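Local coordinates for protein fumarylacetoacetate hydrolase (Burkholderia xenovorans, PDB 5TI1) that probably hydrolyses fumarylacetoacetate to fumarate and acetoacetate, the last step of phenylalanine and tyrosine breakdown, with a bound magnesium ion, at residues L223-E228 against L257-S262. Residues are numbered along the deposited sequence; the frame is centred on the assembly and turned at random.
Sequences LDIELE and LLNDWS. With MG (magnesium ion), chain K; NA (sodium ion), chain L.
E226, E228 and D260 converge on one magnesium ion: E226 OE2 and E228 OE1 each bind it at 2.2 Å, D260 OD2 at 2.4 Å, and D153 completes the protein's share. Both glutamates run out extended beyond CG, one oxygen each to the metal; E228 has a further polar partner in G376. The carboxylate of D260 stands nearly perpendicular to that of E226 (88°), and E226 OE2 and D260 OD2 come within 3.3 Å, a closeness the shared cation probably offsets. D260 also bridges two metals, because its OD1 binds a sodium ion at 2.4 Å together with W261 O; K280, A283 and T284 supply the other sodium ligands. R264 forms a salt bridge to E226 OE1, the oxygen not bound to the metal, and so probably holds the carboxylate in place.

Below the magnesium the two backbones pair antiparallel. D224 and S262 exchange both bonds, as do E228 and L258, though E228 N to L258 O is weak. Between these pairs the ladder is irregular: D260 N meets E226 O in its carbonyl plane, on a lone pair, while E226 N turns to a side chain, N259 OD1 at 3.1 Å. With CG anti to its backbone N (chi1 -177°), N259 reaches across to that amide and crosses I225 at about a right angle.

On the face away from the magnesium, N259 ND2 lies over the rim of the W261 ring, and I225 CG2 touches W261 CZ3 at 4.1 Å; L417 of strand 416-424 packs against both I225 and W261. Paired, interrupted strands presenting acidic ligands to magnesium form the metal centre of the FAH-family C-terminal domain.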
ATOM      1  N   LEU B 223      21.402   3.811   9.793  1.00 29.76           N
ATOM      2  CA  LEU B 223      20.023   4.180  10.062  1.00 28.16           C
ATOM      3  C   LEU B 223      19.866   5.692   9.972  1.00 28.90           C
ATOM      4  O   LEU B 223      20.606   6.447  10.620  1.00 30.43           O
ATOM      5  CB  LEU B 223      19.614   3.677  11.443  1.00 27.43           C
ATOM      6  CG  LEU B 223      18.170   3.907  11.854  1.00 26.44           C
ATOM      7  CD1 LEU B 223      17.214   3.162  10.881  1.00 25.60           C
ATOM      8  CD2 LEU B 223      17.993   3.475  13.296  1.00 26.02           C
ATOM      9  N   ASP B 224      18.902   6.140   9.174  1.00 28.38           N
ATOM     10  CA  ASP B 224      18.800   7.553   8.855  1.00 29.13           C
ATOM     11  C   ASP B 224      17.342   7.987   8.919  1.00 29.80           C
ATOM     12  O   ASP B 224      16.419   7.167   8.858  1.00 27.24           O
ATOM     13  CB  ASP B 224      19.407   7.840   7.469  1.00 31.86           C
ATOM     14  CG  ASP B 224      19.778   9.304   7.274  1.00 33.44           C
ATOM     15  OD1 ASP B 224      19.534  10.113   8.193  1.00 39.40           O
ATOM     16  OD2 ASP B 224      20.322   9.646   6.202  1.00 35.79           O
ATOM     17  N   ILE B 225      17.150   9.295   9.074  1.00 32.70           N
ATOM     18  CA  ILE B 225      15.839   9.914   8.909  1.00 35.49           C
ATOM     19  C   ILE B 225      15.651  10.291   7.452  1.00 31.55           C
ATOM     20  O   ILE B 225      16.610  10.320   6.672  1.00 34.74           O
ATOM     21  CB  ILE B 225      15.679  11.177   9.772  1.00 34.53           C
ATOM     22  CG1 ILE B 225      16.504  12.316   9.160  1.00 35.87           C
ATOM     23  CG2 ILE B 225      16.058  10.902  11.218  1.00 29.14           C
ATOM     24  CD1 ILE B 225      16.352  13.633   9.857  1.00 37.32           C
ATOM     25  N   GLU B 226      14.417  10.618   7.087  1.00 31.08           N
ATOM     26  CA  GLU B 226      14.145  11.410   5.893  1.00 29.05           C
ATOM     27  C   GLU B 226      13.091  12.426   6.290  1.00 33.07           C
ATOM     28  O   GLU B 226      11.936  12.058   6.541  1.00 28.18           O
ATOM     29  CB  GLU B 226      13.687  10.552   4.709  1.00 28.46           C
ATOM     30  CG  GLU B 226      14.767   9.586   4.237  1.00 39.81           C
ATOM     31  CD  GLU B 226      14.647   9.219   2.772  1.00 40.22           C
ATOM     32  OE1 GLU B 226      15.689   8.963   2.133  1.00 39.00           O
ATOM     33  OE2 GLU B 226      13.517   9.188   2.264  1.00 39.58           O
ATOM     34  N   LEU B 227      13.514  13.687   6.405  1.00 30.40           N
ATOM     35  CA  LEU B 227      12.611  14.779   6.736  1.00 40.23           C
ATOM     36  C   LEU B 227      11.690  15.037   5.557  1.00 38.24           C
ATOM     37  O   LEU B 227      12.160  15.352   4.457  1.00 36.37           O
ATOM     38  CB  LEU B 227      13.401  16.043   7.078  1.00 32.35           C
ATOM     39  CG  LEU B 227      12.585  17.341   7.018  1.00 41.55           C
ATOM     40  CD1 LEU B 227      11.586  17.403   8.150  1.00 41.05           C
ATOM     41  CD2 LEU B 227      13.513  18.541   7.089  1.00 39.52           C
ATOM     42  N   GLU B 228      10.383  14.899   5.785  1.00 29.90           N
ATOM     43  CA  GLU B 228       9.390  15.062   4.732  1.00 29.72           C
ATOM     44  C   GLU B 228       8.111  15.647   5.311  1.00 29.65           C
ATOM     45  O   GLU B 228       7.914  15.698   6.526  1.00 30.35           O
ATOM     46  CB  GLU B 228       9.056  13.723   4.063  1.00 28.47           C
ATOM     47  CG  GLU B 228      10.253  12.935   3.574  1.00 37.25           C
ATOM     48  CD  GLU B 228       9.852  11.751   2.735  1.00 31.61           C
ATOM     49  OE1 GLU B 228      10.662  10.813   2.591  1.00 27.23           O
ATOM     50  OE2 GLU B 228       8.718  11.768   2.223  1.00 29.37           O
ATOM     51  N   LEU B 257       3.682  16.103   9.326  1.00 28.69           N
ATOM     52  CA  LEU B 257       5.112  15.837   9.223  1.00 39.49           C
ATOM     53  C   LEU B 257       5.337  14.336   9.085  1.00 32.85           C
ATOM     54  O   LEU B 257       4.576  13.531   9.617  1.00 26.51           O
ATOM     55  CB  LEU B 257       5.851  16.361  10.453  1.00 29.47           C
ATOM     56  CG  LEU B 257       5.652  17.854  10.765  1.00 35.31           C
ATOM     57  CD1 LEU B 257       6.288  18.222  12.094  1.00 31.60           C
ATOM     58  CD2 LEU B 257       6.210  18.713   9.658  1.00 32.50           C
ATOM     59  N   LEU B 258       6.400  13.960   8.375  1.00 27.34           N
ATOM     60  CA  LEU B 258       6.620  12.564   8.000  1.00 26.23           C
ATOM     61  C   LEU B 258       8.111  12.267   8.036  1.00 26.50           C
ATOM     62  O   LEU B 258       8.895  12.915   7.335  1.00 28.70           O
ATOM     63  CB  LEU B 258       6.034  12.266   6.608  1.00 25.84           C
ATOM     64  CG  LEU B 258       5.941  10.800   6.142  1.00 28.08           C
ATOM     65  CD1 LEU B 258       4.853  10.627   5.050  1.00 25.40           C
ATOM     66  CD2 LEU B 258       7.269  10.281   5.630  1.00 24.82           C
ATOM     67  N   ASN B 259       8.502  11.294   8.860  1.00 25.86           N
ATOM     68  CA  ASN B 259       9.877  10.821   8.926  1.00 26.05           C
ATOM     69  C   ASN B 259       9.913   9.431   8.307  1.00 28.42           C
ATOM     70  O   ASN B 259       9.469   8.454   8.926  1.00 26.29           O
ATOM     71  CB  ASN B 259      10.395  10.795  10.365  1.00 26.22           C
ATOM     72  CG  ASN B 259      11.857  10.376  10.447  1.00 31.76           C
ATOM     73  OD1 ASN B 259      12.479  10.067   9.418  1.00 27.53           O
ATOM     74  ND2 ASN B 259      12.424  10.376  11.669  1.00 26.78           N
ATOM     75  N   ASP B 260      10.458   9.341   7.095  1.00 28.62           N
ATOM     76  CA  ASP B 260      10.576   8.067   6.387  1.00 24.72           C
ATOM     77  C   ASP B 260      11.901   7.419   6.777  1.00 26.85           C
ATOM     78  O   ASP B 260      12.909   7.517   6.071  1.00 28.55           O
ATOM     79  CB  ASP B 260      10.475   8.285   4.879  1.00 29.03           C
ATOM     80  CG  ASP B 260      10.687   7.006   4.083  1.00 35.01           C
ATOM     81  OD1 ASP B 260      10.454   5.907   4.641  1.00 30.98           O
ATOM     82  OD2 ASP B 260      11.107   7.102   2.903  1.00 32.51           O
ATOM     83  N   TRP B 261      11.894   6.756   7.938  1.00 27.31           N
ATOM     84  CA  TRP B 261      13.086   6.076   8.432  1.00 24.68           C
ATOM     85  C   TRP B 261      13.683   5.177   7.354  1.00 29.28           C
ATOM     86  O   TRP B 261      12.968   4.418   6.694  1.00 31.82           O
ATOM     87  CB  TRP B 261      12.753   5.243   9.670  1.00 29.02           C
ATOM     88  CG  TRP B 261      12.067   5.984  10.782  1.00 29.38           C
ATOM     89  CD1 TRP B 261      10.718   6.050  11.016  1.00 24.58           C
ATOM     90  CD2 TRP B 261      12.692   6.744  11.826  1.00 26.96           C
ATOM     91  NE1 TRP B 261      10.469   6.816  12.133  1.00 30.42           N
ATOM     92  CE2 TRP B 261      11.662   7.250  12.653  1.00 29.17           C
ATOM     93  CE3 TRP B 261      14.017   7.049  12.141  1.00 25.58           C
ATOM     94  CZ2 TRP B 261      11.920   8.025  13.784  1.00 30.54           C
ATOM     95  CZ3 TRP B 261      14.274   7.833  13.261  1.00 27.44           C
ATOM     96  CH2 TRP B 261      13.229   8.306  14.072  1.00 28.65           C
ATOM     97  N   SER B 262      15.000   5.266   7.183  1.00 32.75           N
ATOM     98  CA  SER B 262      15.701   4.572   6.112  1.00 28.42           C
ATOM     99  C   SER B 262      16.897   3.820   6.669  1.00 27.17           C
ATOM    100  O   SER B 262      17.677   4.383   7.444  1.00 28.46           O
ATOM    101  CB  SER B 262      16.169   5.557   5.040  1.00 26.95           C
ATOM    102  OG  SER B 262      15.057   6.086   4.326  1.00 31.61           O
TER
HETATM  103 MG    MG K 501      11.470   9.021   1.557  1.00 28.96          MG
HETATM  104 NA    NA L 502      10.453   4.352   6.424  0.78 22.53          NA